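Local coordinates for probable molybdopterin-guanine dinucleotide biosynthesis protein A (PDB 2E8B), which probably transfers a GMP moiety from GTP to the molybdenum-molybdopterin cofactor, giving its guanine dinucleotide form and releasing diphosphate, at residues K123-L134 and G168-R179. Residues are numbered along the deposited sequence; the frame is centred on the assembly and turned at random.
Sequences KEPVSVAKTEKL and GYNEVEIPEELR
Lys123 and Glu124 offer their carbonyl oxygens to the side-chain amide of Asn170. Asn170 ND2 lies 3.0 Å from Glu124 O, which sits in the amide plane although the donor stands above the plane of that carbonyl; the bond to Lys123 O is weak. Past the cis-Pro125, strand 126-130 runs parallel to strand 170-173. Val126 O takes the backbone NH of Asn170 at 2.8 Å, and the ladder continues through Val128 and Lys130 to Ile174 N, 3.1 Å from Lys130 O. Val128 CG2 leans obliquely on the Tyr169 ring, while Ala129 CB, pointing through the other face, meets Ile174 CD1 at 3.8 Å. Lys130 starts with CG anti to its backbone N (chi1 176°), then bends at chi2 (66°) and chi4, bringing NZ to the syn side of Glu171 OE2, 2.6 Å away but tilted out of the carboxylate plane. An alanine here would remove the ammonium and is likely to leave the Glu171 carboxylate without its mate and freer to turn. Thr131 lays CB over one face of the Arg179 guanidinium, and the anti lone pair of Glu132 OE2 receives Arg179 NH2 at 2.9 Å. Leu134 CD2 returns to Tyr169 CE2 (3.9 Å). The main-chain ladder thus carries the parallel pairing, while the Asn170 amide reaches carbonyls ahead of it and salt bridges join Lys130 to Glu171 near its end and Glu132 to Arg179 beyond.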
ATOM      1  N   LYS A 123     -10.827  11.567  -1.902  1.00 17.18           N
ATOM      2  CA  LYS A 123     -11.408  12.249  -3.056  1.00 19.37           C
ATOM      3  C   LYS A 123     -10.836  11.585  -4.310  1.00 18.57           C
ATOM      4  O   LYS A 123      -9.641  11.296  -4.377  1.00 18.06           O
ATOM      5  CB  LYS A 123     -11.046  13.739  -3.046  1.00 19.27           C
ATOM      6  CG  LYS A 123     -11.807  14.533  -2.001  1.00 24.73           C
ATOM      7  CD  LYS A 123     -11.302  15.966  -1.893  1.00 29.20           C
ATOM      8  CE  LYS A 123     -12.195  16.796  -0.973  1.00 30.48           C
ATOM      9  NZ  LYS A 123     -13.546  16.963  -1.579  1.00 34.70           N
ATOM     10  N   GLU A 124     -11.691  11.340  -5.296  1.00 19.30           N
ATOM     11  CA  GLU A 124     -11.270  10.713  -6.544  1.00 19.72           C
ATOM     12  C   GLU A 124     -10.280  11.595  -7.310  1.00 18.66           C
ATOM     13  O   GLU A 124     -10.281  12.813  -7.154  1.00 16.92           O
ATOM     14  CB  GLU A 124     -12.497  10.428  -7.412  1.00 22.69           C
ATOM     15  CG  GLU A 124     -13.437   9.385  -6.819  1.00 27.96           C
ATOM     16  CD  GLU A 124     -14.687   9.182  -7.654  1.00 32.47           C
ATOM     17  OE1 GLU A 124     -14.557   8.874  -8.857  1.00 36.09           O
ATOM     18  OE2 GLU A 124     -15.800   9.329  -7.107  1.00 37.65           O
ATOM     19  N   PRO A 125      -9.421  10.990  -8.151  1.00 19.10           N
ATOM     20  CA  PRO A 125      -9.332   9.552  -8.413  1.00 17.63           C
ATOM     21  C   PRO A 125      -8.372   8.833  -7.470  1.00 17.77           C
ATOM     22  O   PRO A 125      -8.397   7.610  -7.369  1.00 15.66           O
ATOM     23  CB  PRO A 125      -8.852   9.504  -9.858  1.00 19.97           C
ATOM     24  CG  PRO A 125      -7.896  10.640  -9.902  1.00 19.70           C
ATOM     25  CD  PRO A 125      -8.622  11.741  -9.139  1.00 19.06           C
ATOM     26  N   VAL A 126      -7.528   9.608  -6.798  1.00 16.65           N
ATOM     27  CA  VAL A 126      -6.543   9.075  -5.859  1.00 16.14           C
ATOM     28  C   VAL A 126      -6.298  10.070  -4.735  1.00 14.85           C
ATOM     29  O   VAL A 126      -6.257  11.274  -4.962  1.00 13.04           O
ATOM     30  CB  VAL A 126      -5.181   8.835  -6.542  1.00 17.57           C
ATOM     31  CG1 VAL A 126      -4.200   8.226  -5.543  1.00 16.30           C
ATOM     32  CG2 VAL A 126      -5.347   7.952  -7.748  1.00 17.96           C
ATOM     33  N   SER A 127      -6.143   9.557  -3.520  1.00 13.96           N
ATOM     34  CA  SER A 127      -5.843  10.391  -2.363  1.00 13.25           C
ATOM     35  C   SER A 127      -4.729   9.667  -1.631  1.00 14.04           C
ATOM     36  O   SER A 127      -4.897   8.523  -1.207  1.00 14.46           O
ATOM     37  CB  SER A 127      -7.062  10.542  -1.449  1.00 16.55           C
ATOM     38  OG  SER A 127      -8.016  11.415  -2.034  1.00 17.35           O
ATOM     39  N   VAL A 128      -3.585  10.324  -1.508  1.00 12.96           N
ATOM     40  CA  VAL A 128      -2.451   9.714  -0.838  1.00 14.18           C
ATOM     41  C   VAL A 128      -1.935  10.584   0.287  1.00 15.42           C
ATOM     42  O   VAL A 128      -2.055  11.814   0.255  1.00 14.15           O
ATOM     43  CB  VAL A 128      -1.299   9.441  -1.823  1.00 15.07           C
ATOM     44  CG1 VAL A 128      -1.621   8.227  -2.682  1.00 16.01           C
ATOM     45  CG2 VAL A 128      -1.073  10.659  -2.695  1.00 16.56           C
ATOM     46  N   ALA A 129      -1.356   9.929   1.285  1.00 14.97           N
ATOM     47  CA  ALA A 129      -0.807  10.608   2.449  1.00 15.05           C
ATOM     48  C   ALA A 129       0.382  11.492   2.092  1.00 14.82           C
ATOM     49  O   ALA A 129       1.212  11.129   1.265  1.00 14.42           O
ATOM     50  CB  ALA A 129      -0.392   9.571   3.495  1.00 12.61           C
ATOM     51  N   LYS A 130       0.459  12.653   2.734  1.00 14.04           N
ATOM     52  CA  LYS A 130       1.542  13.591   2.488  1.00 15.13           C
ATOM     53  C   LYS A 130       2.120  14.179   3.769  1.00 15.65           C
ATOM     54  O   LYS A 130       1.421  14.832   4.543  1.00 14.41           O
ATOM     55  CB  LYS A 130       1.053  14.731   1.579  1.00 13.87           C
ATOM     56  CG  LYS A 130       2.075  15.833   1.317  1.00 18.06           C
ATOM     57  CD  LYS A 130       3.259  15.323   0.514  1.00 17.29           C
ATOM     58  CE  LYS A 130       4.270  16.430   0.243  1.00 21.14           C
ATOM     59  NZ  LYS A 130       3.699  17.543  -0.568  1.00 20.76           N
ATOM     60  N   THR A 131       3.401  13.905   3.998  1.00 18.79           N
ATOM     61  CA  THR A 131       4.125  14.454   5.138  1.00 20.27           C
ATOM     62  C   THR A 131       5.150  15.297   4.400  1.00 21.63           C
ATOM     63  O   THR A 131       4.779  16.076   3.525  1.00 22.19           O
ATOM     64  CB  THR A 131       4.850  13.365   5.954  1.00 21.06           C
ATOM     65  OG1 THR A 131       5.769  12.661   5.113  1.00 20.13           O
ATOM     66  CG2 THR A 131       3.855  12.386   6.549  1.00 19.67           C
ATOM     67  N   GLU A 132       6.428  15.146   4.732  1.00 24.24           N
ATOM     68  CA  GLU A 132       7.464  15.880   4.023  1.00 25.98           C
ATOM     69  C   GLU A 132       7.588  15.180   2.678  1.00 25.35           C
ATOM     70  O   GLU A 132       7.959  15.782   1.674  1.00 26.41           O
ATOM     71  CB  GLU A 132       8.795  15.793   4.771  1.00 29.19           C
ATOM     72  CG  GLU A 132       8.827  16.580   6.064  1.00 34.46           C
ATOM     73  CD  GLU A 132       8.687  18.066   5.825  1.00 36.69           C
ATOM     74  OE1 GLU A 132       9.505  18.615   5.054  1.00 39.49           O
ATOM     75  OE2 GLU A 132       7.764  18.684   6.400  1.00 39.88           O
ATOM     76  N   LYS A 133       7.250  13.896   2.683  1.00 23.85           N
ATOM     77  CA  LYS A 133       7.305  13.048   1.501  1.00 21.22           C
ATOM     78  C   LYS A 133       5.910  12.673   1.013  1.00 18.43           C
ATOM     79  O   LYS A 133       4.962  12.627   1.795  1.00 16.75           O
ATOM     80  CB  LYS A 133       8.074  11.766   1.833  1.00 23.05           C
ATOM     81  CG  LYS A 133       7.885  10.634   0.832  1.00 24.84           C
ATOM     82  CD  LYS A 133       8.647   9.387   1.252  1.00 24.93           C
ATOM     83  CE  LYS A 133       8.424   8.261   0.259  1.00 26.61           C
ATOM     84  NZ  LYS A 133       9.307   7.099   0.533  1.00 28.31           N
ATOM     85  N   LEU A 134       5.789  12.410  -0.285  1.00 17.77           N
ATOM     86  CA  LEU A 134       4.508  11.991  -0.843  1.00 15.14           C
ATOM     87  C   LEU A 134       4.476  10.469  -0.704  1.00 15.97           C
ATOM     88  O   LEU A 134       5.304   9.765  -1.289  1.00 17.09           O
ATOM     89  CB  LEU A 134       4.406  12.373  -2.320  1.00 16.54           C
ATOM     90  CG  LEU A 134       3.092  11.966  -2.993  1.00 15.60           C
ATOM     91  CD1 LEU A 134       1.943  12.767  -2.389  1.00 16.41           C
ATOM     92  CD2 LEU A 134       3.177  12.199  -4.496  1.00 17.88           C
ATOM     93  N   GLY A 168      -3.849  12.628 -12.042  1.00 15.84           N
ATOM     94  CA  GLY A 168      -4.266  13.605 -11.054  1.00 15.79           C
ATOM     95  C   GLY A 168      -4.374  12.938  -9.693  1.00 16.26           C
ATOM     96  O   GLY A 168      -4.688  11.752  -9.603  1.00 17.19           O
ATOM     97  N   TYR A 169      -4.110  13.684  -8.629  1.00 14.57           N
ATOM     98  CA  TYR A 169      -4.187  13.110  -7.294  1.00 13.21           C
ATOM     99  C   TYR A 169      -4.395  14.166  -6.229  1.00 13.15           C
ATOM    100  O   TYR A 169      -4.117  15.354  -6.437  1.00 15.28           O
ATOM    101  CB  TYR A 169      -2.922  12.300  -6.991  1.00 14.99           C
ATOM    102  CG  TYR A 169      -1.660  13.125  -6.876  1.00 15.54           C
ATOM    103  CD1 TYR A 169      -0.939  13.490  -8.013  1.00 16.22           C
ATOM    104  CD2 TYR A 169      -1.168  13.522  -5.628  1.00 15.73           C
ATOM    105  CE1 TYR A 169       0.242  14.223  -7.915  1.00 15.75           C
ATOM    106  CE2 TYR A 169       0.011  14.252  -5.522  1.00 15.94           C
ATOM    107  CZ  TYR A 169       0.711  14.596  -6.664  1.00 16.73           C
ATOM    108  OH  TYR A 169       1.889  15.301  -6.565  1.00 17.18           O
ATOM    109  N   ASN A 170      -4.897  13.723  -5.084  1.00 13.94           N
ATOM    110  CA  ASN A 170      -5.154  14.609  -3.964  1.00 14.22           C
ATOM    111  C   ASN A 170      -4.238  14.270  -2.797  1.00 15.20           C
ATOM    112  O   ASN A 170      -4.092  13.101  -2.440  1.00 16.98           O
ATOM    113  CB  ASN A 170      -6.609  14.467  -3.522  1.00 15.67           C
ATOM    114  CG  ASN A 170      -7.582  14.793  -4.634  1.00 16.70           C
ATOM    115  OD1 ASN A 170      -7.738  15.951  -5.012  1.00 18.06           O
ATOM    116  ND2 ASN A 170      -8.230  13.769  -5.175  1.00 19.35           N
ATOM    117  N   GLU A 171      -3.615  15.289  -2.214  1.00 14.66           N
ATOM    118  CA  GLU A 171      -2.741  15.078  -1.068  1.00 15.85           C
ATOM    119  C   GLU A 171      -3.553  15.182   0.210  1.00 14.85           C
ATOM    120  O   GLU A 171      -4.388  16.079   0.358  1.00 16.75           O
ATOM    121  CB  GLU A 171      -1.650  16.145  -0.971  1.00 17.40           C
ATOM    122  CG  GLU A 171      -0.562  16.121  -2.018  1.00 19.17           C
ATOM    123  CD  GLU A 171       0.553  17.099  -1.664  1.00 19.87           C
ATOM    124  OE1 GLU A 171       0.274  18.097  -0.955  1.00 22.32           O
ATOM    125  OE2 GLU A 171       1.702  16.879  -2.094  1.00 21.95           O
ATOM    126  N   VAL A 172      -3.312  14.267   1.135  1.00 14.52           N
ATOM    127  CA  VAL A 172      -3.984  14.325   2.420  1.00 15.07           C
ATOM    128  C   VAL A 172      -2.863  14.704   3.375  1.00 14.74           C
ATOM    129  O   VAL A 172      -1.995  13.888   3.672  1.00 12.67           O
ATOM    130  CB  VAL A 172      -4.586  12.961   2.817  1.00 13.39           C
ATOM    131  CG1 VAL A 172      -5.223  13.060   4.195  1.00 13.00           C
ATOM    132  CG2 VAL A 172      -5.624  12.531   1.799  1.00 15.06           C
ATOM    133  N   GLU A 173      -2.848  15.964   3.804  1.00 14.87           N
ATOM    134  CA  GLU A 173      -1.817  16.441   4.719  1.00 16.23           C
ATOM    135  C   GLU A 173      -1.990  15.717   6.044  1.00 17.23           C
ATOM    136  O   GLU A 173      -3.004  15.881   6.724  1.00 15.92           O
ATOM    137  CB  GLU A 173      -1.948  17.949   4.935  1.00 18.41           C
ATOM    138  CG  GLU A 173      -0.870  18.535   5.831  1.00 23.73           C
ATOM    139  CD  GLU A 173      -1.080  20.013   6.100  1.00 27.71           C
ATOM    140  OE1 GLU A 173      -1.097  20.795   5.130  1.00 29.12           O
ATOM    141  OE2 GLU A 173      -1.232  20.390   7.283  1.00 31.73           O
ATOM    142  N   ILE A 174      -1.004  14.903   6.401  1.00 16.06           N
ATOM    143  CA  ILE A 174      -1.079  14.142   7.638  1.00 15.58           C
ATOM    144  C   ILE A 174      -0.880  15.023   8.855  1.00 15.69           C
ATOM    145  O   ILE A 174       0.075  15.800   8.922  1.00 14.32           O
ATOM    146  CB  ILE A 174      -0.033  13.006   7.652  1.00 15.27           C
ATOM    147  CG1 ILE A 174      -0.328  12.027   6.512  1.00 17.33           C
ATOM    148  CG2 ILE A 174      -0.047  12.287   8.993  1.00 15.05           C
ATOM    149  CD1 ILE A 174      -1.733  11.432   6.551  1.00 14.14           C
ATOM    150  N   PRO A 175      -1.801  14.928   9.831  1.00 16.44           N
ATOM    151  CA  PRO A 175      -1.708  15.724  11.054  1.00 16.74           C
ATOM    152  C   PRO A 175      -0.360  15.494  11.715  1.00 16.69           C
ATOM    153  O   PRO A 175       0.169  14.383  11.699  1.00 14.16           O
ATOM    154  CB  PRO A 175      -2.859  15.197  11.899  1.00 16.00           C
ATOM    155  CG  PRO A 175      -3.896  14.855  10.875  1.00 16.67           C
ATOM    156  CD  PRO A 175      -3.066  14.169   9.791  1.00 15.12           C
ATOM    157  N   GLU A 176       0.188  16.555  12.294  1.00 15.92           N
ATOM    158  CA  GLU A 176       1.484  16.500  12.955  1.00 17.69           C
ATOM    159  C   GLU A 176       1.716  15.266  13.823  1.00 17.86           C
ATOM    160  O   GLU A 176       2.756  14.610  13.709  1.00 16.85           O
ATOM    161  CB  GLU A 176       1.685  17.767  13.796  1.00 18.90           C
ATOM    162  CG  GLU A 176       2.880  17.735  14.744  1.00 19.27           C
ATOM    163  CD  GLU A 176       4.202  17.467  14.048  1.00 21.09           C
ATOM    164  OE1 GLU A 176       4.297  17.679  12.823  1.00 19.89           O
ATOM    165  OE2 GLU A 176       5.158  17.057  14.738  1.00 22.28           O
ATOM    166  N   GLU A 177       0.752  14.931  14.674  1.00 16.38           N
ATOM    167  CA  GLU A 177       0.924  13.792  15.561  1.00 17.23           C
ATOM    168  C   GLU A 177       0.829  12.413  14.921  1.00 16.72           C
ATOM    169  O   GLU A 177       0.987  11.404  15.601  1.00 18.48           O
ATOM    170  CB  GLU A 177      -0.035  13.909  16.749  1.00 19.63           C
ATOM    171  CG  GLU A 177       0.315  15.097  17.649  1.00 21.03           C
ATOM    172  CD  GLU A 177      -0.283  14.995  19.038  1.00 21.28           C
ATOM    173  OE1 GLU A 177      -0.222  13.899  19.635  1.00 22.53           O
ATOM    174  OE2 GLU A 177      -0.798  16.015  19.541  1.00 23.82           O
ATOM    175  N   LEU A 178       0.594  12.369  13.613  1.00 14.39           N
ATOM    176  CA  LEU A 178       0.508  11.097  12.905  1.00 14.52           C
ATOM    177  C   LEU A 178       1.600  10.984  11.848  1.00 13.81           C
ATOM    178  O   LEU A 178       1.726   9.961  11.185  1.00 14.98           O
ATOM    179  CB  LEU A 178      -0.859  10.937  12.229  1.00 14.02           C
ATOM    180  CG  LEU A 178      -2.063  10.690  13.138  1.00 16.08           C
ATOM    181  CD1 LEU A 178      -3.312  10.516  12.288  1.00 16.84           C
ATOM    182  CD2 LEU A 178      -1.821   9.452  13.987  1.00 16.38           C
ATOM    183  N   ARG A 179       2.400  12.033  11.692  1.00 14.03           N
ATOM    184  CA  ARG A 179       3.446  11.994  10.679  1.00 14.19           C
ATOM    185  C   ARG A 179       4.470  10.890  10.910  1.00 13.67           C
ATOM    186  O   ARG A 179       4.956  10.281   9.958  1.00 13.24           O
ATOM    187  CB  ARG A 179       4.135  13.356  10.587  1.00 16.76           C
ATOM    188  CG  ARG A 179       3.275  14.412   9.885  1.00 18.30           C
ATOM    189  CD  ARG A 179       3.717  15.823  10.215  1.00 22.31           C
ATOM    190  NE  ARG A 179       5.096  16.106   9.826  1.00 27.02           N
ATOM    191  CZ  ARG A 179       5.462  16.607   8.650  1.00 28.21           C
ATOM    192  NH1 ARG A 179       4.554  16.887   7.725  1.00 29.81           N
ATOM    193  NH2 ARG A 179       6.743  16.845   8.404  1.00 29.01           N
TER
HETATM  194  O   HOH W   1       2.079  16.352   7.217  1.00 36.56           O
HETATM  195  O   HOH W   2       4.840  18.997   5.250  1.00 39.03           O